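Local coordinates for protein SPD1 nuclease (Streptococcus pyogenes, PDB 2XGR) that probably hydrolyses DNA outside the cell as a prophage-encoded, metal-dependent endonuclease of the His-Me finger superfamily, at residues N156-L161 / S217-I222; V202-D205 / E209-T212. One frame throughout, in Å; residues are numbered along the deposited sequence.

Interaction 1: N156-L161 / S217-I222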
ATOM      1  N   ASN A 156      -2.946  -8.800  11.484  1.00 10.84           N
ATOM      2  CA  ASN A 156      -4.069  -9.303  10.684  1.00 10.15           C
ATOM      3  C   ASN A 156      -3.706  -9.131   9.180  1.00  9.63           C
ATOM      4  O   ASN A 156      -3.663  -8.004   8.695  1.00 10.98           O
ATOM      5  CB  ASN A 156      -5.332  -8.495  10.979  1.00  9.87           C
ATOM      6  CG  ASN A 156      -6.524  -8.981  10.198  1.00 11.73           C
ATOM      7  OD1 ASN A 156      -6.410  -9.868   9.352  1.00 11.49           O
ATOM      8  ND2 ASN A 156      -7.682  -8.421  10.490  1.00  9.53           N
ATOM      9  N   PRO A 157      -3.430 -10.245   8.449  1.00  9.45           N
ATOM     10  CA  PRO A 157      -3.038 -10.066   7.020  1.00  9.86           C
ATOM     11  C   PRO A 157      -4.165  -9.703   6.065  1.00  8.69           C
ATOM     12  O   PRO A 157      -3.927  -9.627   4.833  1.00  9.51           O
ATOM     13  CB  PRO A 157      -2.376 -11.425   6.659  1.00  8.33           C
ATOM     14  CG  PRO A 157      -3.247 -12.418   7.454  1.00 12.56           C
ATOM     15  CD  PRO A 157      -3.588 -11.681   8.791  1.00 10.28           C
ATOM     16  N   GLU A 158      -5.369  -9.487   6.589  1.00  9.58           N
ATOM     17  CA  GLU A 158      -6.447  -8.895   5.806  1.00 10.39           C
ATOM     18  C   GLU A 158      -6.428  -7.370   5.800  1.00  9.17           C
ATOM     19  O   GLU A 158      -7.269  -6.737   5.167  1.00  9.65           O
ATOM     20  CB  GLU A 158      -7.824  -9.427   6.295  1.00 10.36           C
ATOM     21  CG  GLU A 158      -7.915 -10.942   5.970  1.00 13.02           C
ATOM     22  CD  GLU A 158      -9.237 -11.584   6.284  1.00 26.22           C
ATOM     23  OE1 GLU A 158     -10.130 -10.942   6.850  1.00 23.89           O
ATOM     24  OE2 GLU A 158      -9.393 -12.766   5.951  1.00 29.74           O
ATOM     25  N   GLY A 159      -5.578  -6.776   6.643  1.00 10.03           N
ATOM     26  CA  GLY A 159      -5.515  -5.330   6.685  1.00  8.04           C
ATOM     27  C   GLY A 159      -4.227  -4.766   6.076  1.00  7.07           C
ATOM     28  O   GLY A 159      -3.206  -5.430   6.059  1.00  6.88           O
ATOM     29  N   MET A 160      -4.283  -3.523   5.611  0.50  6.53           N
ATOM     30  CA  MET A 160      -3.120  -2.871   4.961  0.50  7.33           C
ATOM     31  C   MET A 160      -1.976  -2.702   5.948  0.50  6.04           C
ATOM     32  O   MET A 160      -0.810  -2.795   5.587  0.50  5.49           O
ATOM     33  CB  MET A 160      -3.516  -1.468   4.501  0.50  5.09           C
ATOM     34  CG  MET A 160      -4.884  -1.447   3.832  0.50  9.54           C
ATOM     35  SD  MET A 160      -4.805  -0.558   2.305  0.50 17.89           S
ATOM     36  CE  MET A 160      -4.149  -1.971   1.511  0.50  7.22           C
ATOM     37  N   LEU A 161      -2.332  -2.406   7.192  1.00  5.51           N
ATOM     38  CA  LEU A 161      -1.285  -2.092   8.199  1.00  4.39           C
ATOM     39  C   LEU A 161      -0.265  -3.226   8.371  1.00  4.74           C
ATOM     40  O   LEU A 161       0.934  -2.973   8.520  1.00  7.31           O
ATOM     41  CB  LEU A 161      -1.999  -1.786   9.568  1.00  4.81           C
ATOM     42  CG  LEU A 161      -1.096  -1.422  10.747  1.00  5.33           C
ATOM     43  CD1 LEU A 161      -0.386  -0.085  10.486  1.00  6.47           C
ATOM     44  CD2 LEU A 161      -1.976  -1.384  12.018  1.00  6.60           C
ATOM     45  N   SER A 217       3.118 -13.411   4.372  1.00  9.17           N
ATOM     46  CA  SER A 217       1.687 -13.588   4.307  1.00  9.72           C
ATOM     47  C   SER A 217       1.391 -14.664   3.233  1.00 14.22           C
ATOM     48  O   SER A 217       1.975 -14.583   2.138  1.00 16.01           O
ATOM     49  CB  SER A 217       1.147 -12.230   3.839  1.00 10.36           C
ATOM     50  OG  SER A 217      -0.049 -12.363   3.242  1.00 17.60           O
ATOM     51  N   ASN A 218       0.268 -15.353   3.381  1.00 12.43           N
ATOM     52  CA  ASN A 218      -0.131 -16.325   2.335  1.00 13.63           C
ATOM     53  C   ASN A 218      -0.756 -15.652   1.080  1.00 13.30           C
ATOM     54  O   ASN A 218      -1.059 -16.352   0.115  1.00 15.13           O
ATOM     55  CB  ASN A 218      -1.203 -17.284   2.899  1.00 13.32           C
ATOM     56  CG  ASN A 218      -0.672 -18.178   3.955  1.00 26.62           C
ATOM     57  OD1 ASN A 218       0.493 -18.607   3.930  1.00 21.96           O
ATOM     58  ND2 ASN A 218      -1.501 -18.427   4.956  1.00 29.72           N
ATOM     59  N   LYS A 219      -0.832 -14.321   1.071  1.00  9.31           N
ATOM     60  CA  LYS A 219      -1.482 -13.582  -0.010  1.00  9.16           C
ATOM     61  C   LYS A 219      -0.464 -13.030  -1.037  1.00 10.35           C
ATOM     62  O   LYS A 219      -0.895 -12.421  -2.013  1.00 12.55           O
ATOM     63  CB  LYS A 219      -2.290 -12.417   0.583  1.00  8.55           C
ATOM     64  CG  LYS A 219      -3.427 -12.848   1.462  1.00 13.76           C
ATOM     65  CD  LYS A 219      -4.336 -11.648   1.802  1.00 15.19           C
ATOM     66  CE  LYS A 219      -5.312 -12.011   2.884  1.00 19.44           C
ATOM     67  NZ  LYS A 219      -6.325 -12.859   2.181  1.00 20.82           N
ATOM     68  N   GLU A 220       0.827 -13.242  -0.826  1.00  8.43           N
ATOM     69  CA  GLU A 220       1.851 -12.578  -1.661  1.00  7.43           C
ATOM     70  C   GLU A 220       2.019 -13.335  -2.966  1.00 10.46           C
ATOM     71  O   GLU A 220       2.355 -14.533  -2.928  1.00 12.99           O
ATOM     72  CB  GLU A 220       3.158 -12.540  -0.942  1.00  9.39           C
ATOM     73  CG  GLU A 220       2.988 -11.593   0.312  1.00 13.15           C
ATOM     74  CD  GLU A 220       4.267 -11.573   1.105  1.00 14.67           C
ATOM     75  OE1 GLU A 220       4.596 -12.559   1.813  1.00 18.39           O
ATOM     76  OE2 GLU A 220       5.066 -10.653   0.903  1.00 10.36           O
ATOM     77  N   SER A 221       1.827 -12.645  -4.081  1.00  8.26           N
ATOM     78  CA  SER A 221       1.933 -13.288  -5.390  1.00 10.58           C
ATOM     79  C   SER A 221       3.074 -12.580  -6.099  1.00 11.65           C
ATOM     80  O   SER A 221       3.023 -11.367  -6.281  1.00 10.74           O
ATOM     81  CB  SER A 221       0.615 -13.154  -6.168  1.00 12.04           C
ATOM     82  OG  SER A 221       0.778 -13.606  -7.538  1.00 14.74           O
ATOM     83  N   ILE A 222       4.036 -13.347  -6.596  1.00  7.83           N
ATOM     84  CA  ILE A 222       5.257 -12.802  -7.147  1.00  9.51           C
ATOM     85  C   ILE A 222       5.209 -12.982  -8.649  1.00  8.62           C
ATOM     86  O   ILE A 222       4.734 -14.006  -9.116  1.00 10.01           O
ATOM     87  CB  ILE A 222       6.462 -13.546  -6.586  1.00 13.67           C
ATOM     88  CG1 ILE A 222       6.418 -13.456  -5.046  1.00 14.82           C
ATOM     89  CG2 ILE A 222       7.727 -12.897  -7.023  1.00 13.17           C
ATOM     90  CD1 ILE A 222       6.903 -14.780  -4.395  1.00 25.41           C
TER
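Two type I beta turns meet at the protein surface, Asn156 to Gly159 leading into helix 160-173 and Ser217 to Glu220 leading into strand 221-222. Pro157 and Lys219 carry most of the contact. The lysine reaches across with its chain extended as far as CE, then bends at its last torsion (chi4 -75°). Its CE lies 3.4 Å from Pro157 O, and its CD lies alongside the same oxygen. This is a methylene contact, not a hydrogen bond. Pro157 O instead bonds Tyr163 OH, which also bonds Ser217 OG, so one phenol hydroxyl joins the two turns. Directly between them, Pro157 CB is 4.2 Å from Ser217 OG.

Glu158 meets the lysine with its aliphatic part, CG to Lys219 CE at 4.2 Å. The charged ends stay apart, with Glu158 OE2 4.9 Å from Lys219 NZ, so any attraction is probably weak. The carboxylate has another partner: its OE1 bonds Trp143 NE1 of helix 142-146.

Each turn is braced from within. Asn156 OD1 accepts from Glu158 N at 3.0 Å, the donor standing above the amide plane. Ser217 OG accepts from Lys219 N, also at 3.0 Å. Glu220 OE1 takes Ser217 N from above the carboxylate plane. The first two bonds define an Asx turn and an ST turn, each superposed on a type I beta turn.

Interaction 2: V202-D205 / E209-T212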
ATOM      1  N   VAL A 202       8.325  -3.921  -4.288  1.00  4.60           N
ATOM      2  CA  VAL A 202       9.614  -4.589  -4.570  1.00  6.24           C
ATOM      3  C   VAL A 202      10.677  -3.651  -4.034  1.00  7.44           C
ATOM      4  O   VAL A 202      10.406  -2.426  -3.903  1.00  8.35           O
ATOM      5  CB  VAL A 202       9.796  -4.841  -6.037  1.00  5.97           C
ATOM      6  CG1 VAL A 202       9.920  -3.474  -6.808  1.00  6.31           C
ATOM      7  CG2 VAL A 202      11.075  -5.763  -6.354  1.00  6.95           C
ATOM      8  N   GLY A 203      11.851  -4.192  -3.692  1.00  7.45           N
ATOM      9  CA  GLY A 203      12.955  -3.326  -3.207  1.00  8.38           C
ATOM     10  C   GLY A 203      13.912  -3.059  -4.381  1.00  9.67           C
ATOM     11  O   GLY A 203      13.871  -3.757  -5.417  1.00  9.63           O
ATOM     12  N   ILE A 204      14.687  -1.974  -4.271  1.00  9.57           N
ATOM     13  CA  ILE A 204      15.707  -1.688  -5.288  1.00 11.32           C
ATOM     14  C   ILE A 204      17.027  -1.351  -4.555  1.00 14.18           C
ATOM     15  O   ILE A 204      17.034  -0.573  -3.601  1.00 11.87           O
ATOM     16  CB  ILE A 204      15.308  -0.480  -6.145  1.00 10.54           C
ATOM     17  CG1 ILE A 204      13.946  -0.729  -6.824  1.00 11.77           C
ATOM     18  CG2 ILE A 204      16.339  -0.308  -7.359  1.00 13.67           C
ATOM     19  CD1 ILE A 204      13.424   0.500  -7.669  1.00 12.00           C
ATOM     20  N   ASP A 205      18.097  -2.037  -4.920  1.00 14.97           N
ATOM     21  CA  ASP A 205      19.363  -1.769  -4.217  1.00 17.90           C
ATOM     22  C   ASP A 205      20.104  -0.591  -4.907  1.00 18.76           C
ATOM     23  O   ASP A 205      19.601   0.000  -5.877  1.00 16.45           O
ATOM     24  CB  ASP A 205      20.191  -3.067  -4.071  1.00 16.96           C
ATOM     25  CG  ASP A 205      20.863  -3.506  -5.375  1.00 21.69           C
ATOM     26  OD1 ASP A 205      20.829  -2.779  -6.405  1.00 21.01           O
ATOM     27  OD2 ASP A 205      21.316  -4.671  -5.391  1.00 20.46           O
ATOM     28  N   GLU A 209      19.091  -2.981  -8.871  1.00 16.46           N
ATOM     29  CA  GLU A 209      18.600  -4.346  -9.034  1.00 14.97           C
ATOM     30  C   GLU A 209      17.377  -4.596  -8.144  1.00 15.20           C
ATOM     31  O   GLU A 209      17.333  -4.077  -7.024  1.00 13.80           O
ATOM     32  CB  GLU A 209      19.683  -5.424  -8.809  1.00 15.81           C
ATOM     33  CG  GLU A 209      20.678  -5.405 -10.050  1.00 22.35           C
ATOM     34  CD  GLU A 209      21.846  -6.368 -10.003  1.00 32.58           C
ATOM     35  OE1 GLU A 209      22.018  -7.153  -9.044  1.00 31.95           O
ATOM     36  OE2 GLU A 209      22.647  -6.305 -10.973  1.00 43.60           O
ATOM     37  N   LEU A 210      16.444  -5.423  -8.624  1.00 13.07           N
ATOM     38  CA  LEU A 210      15.206  -5.689  -7.867  1.00 12.30           C
ATOM     39  C   LEU A 210      15.462  -6.652  -6.742  1.00 14.14           C
ATOM     40  O   LEU A 210      16.094  -7.737  -6.941  1.00 16.54           O
ATOM     41  CB  LEU A 210      14.137  -6.219  -8.796  1.00 10.31           C
ATOM     42  CG  LEU A 210      13.747  -5.229  -9.871  1.00 11.58           C
ATOM     43  CD1 LEU A 210      12.614  -5.784 -10.750  1.00 14.60           C
ATOM     44  CD2 LEU A 210      13.336  -3.861  -9.170  1.00  9.65           C
ATOM     45  N   LEU A 211      14.866  -6.352  -5.574  1.00 12.34           N
ATOM     46  CA  LEU A 211      14.925  -7.229  -4.453  1.00 11.98           C
ATOM     47  C   LEU A 211      13.502  -7.717  -4.121  1.00 11.70           C
ATOM     48  O   LEU A 211      12.648  -6.893  -3.830  1.00  9.43           O
ATOM     49  CB  LEU A 211      15.468  -6.477  -3.231  1.00 11.30           C
ATOM     50  CG  LEU A 211      16.747  -5.647  -3.509  1.00 14.55           C
ATOM     51  CD1 LEU A 211      17.196  -4.799  -2.284  1.00 12.46           C
ATOM     52  CD2 LEU A 211      17.931  -6.550  -3.966  1.00 13.77           C
ATOM     53  N   THR A 212      13.261  -9.012  -4.166  1.00  9.29           N
ATOM     54  CA  THR A 212      11.907  -9.502  -3.859  1.00 11.08           C
ATOM     55  C   THR A 212      11.744  -9.497  -2.372  1.00 11.43           C
ATOM     56  O   THR A 212      12.512 -10.104  -1.673  1.00 12.04           O
ATOM     57  CB  THR A 212      11.612 -10.917  -4.417  1.00 11.74           C
ATOM     58  OG1 THR A 212      11.801 -10.863  -5.784  1.00 15.80           O
ATOM     59  CG2 THR A 212      10.144 -11.229  -4.236  1.00 14.76           C
TER
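Gly203 and Leu211 face each other as an antiparallel hydrogen-bonded pair, each N donating to the other's O at 2.8 Å. Next to them, Ile204 and Leu210 form a non-hydrogen-bonded pair. Here Ile204 CA approaches Glu209 O and Leu210 CA approaches Gly203 O, both at 3.4 Å, as CA-H...O contacts.

Ile204 and Leu210 lie side by side and point the same way, with CG1 of the isoleucine 4.0 Å from CD2 of the leucine. With CG1 between backbone N and carbonyl carbon (chi1 66°), Val202 turns CG2 to the opposing strand, 3.2 Å from Leu211 O and 3.9 Å from Leu210 CB. On the other face, Leu211 packs CB and CG over the Gly203 carbonyl and brings CD1 to 3.9 Å from Asp205 CB.

Asp205 closes the end of the hairpin. Its N donates to Glu209 O, and its OD1 receives Glu209 N at 3.0 Å from above the carboxylate plane. Ser207 OG, in the connection between the strands, also bonds OD1. The side chains of Asp205 and Glu209 lie side by side, with their carboxylate planes 29° apart.

Further out, Leu210 bonds strand 39-46 through its backbone, and Phe177 touches both Asp205 and Leu211. The two acids would probably disfavour each other at 4.5 Å (Asp205 OD2 to Glu209 OE1), but weak bonds to Asn42 and His44, respectively, and a long, weak ion pair of Glu209 with Lys46 may ease this.

Overall arrangement
Interaction 2 is a mostly buried pairing of neighbouring strands in the large antiparallel sheet. Interaction 1 is a smaller surface contact between turns, with no direct hydrogen bond across it. Their centres are about 19 Å apart. The chain links them: strand 209-214 leads from the hairpin of interaction 2 towards the turn at 217-220, and strand 221-222 then rejoins the same sheet. The two contacts also touch, Ile222 CG2 packing 4.0 Å from Thr212 CG2. Backbone bonds, one aspartate side-chain bond and aliphatic packing hold 202-205 to 209-212. By contrast, 156-161 and 217-222 are far apart in sequence and meet turn to turn, through lysine methylenes and a shared tyrosine hydroxyl.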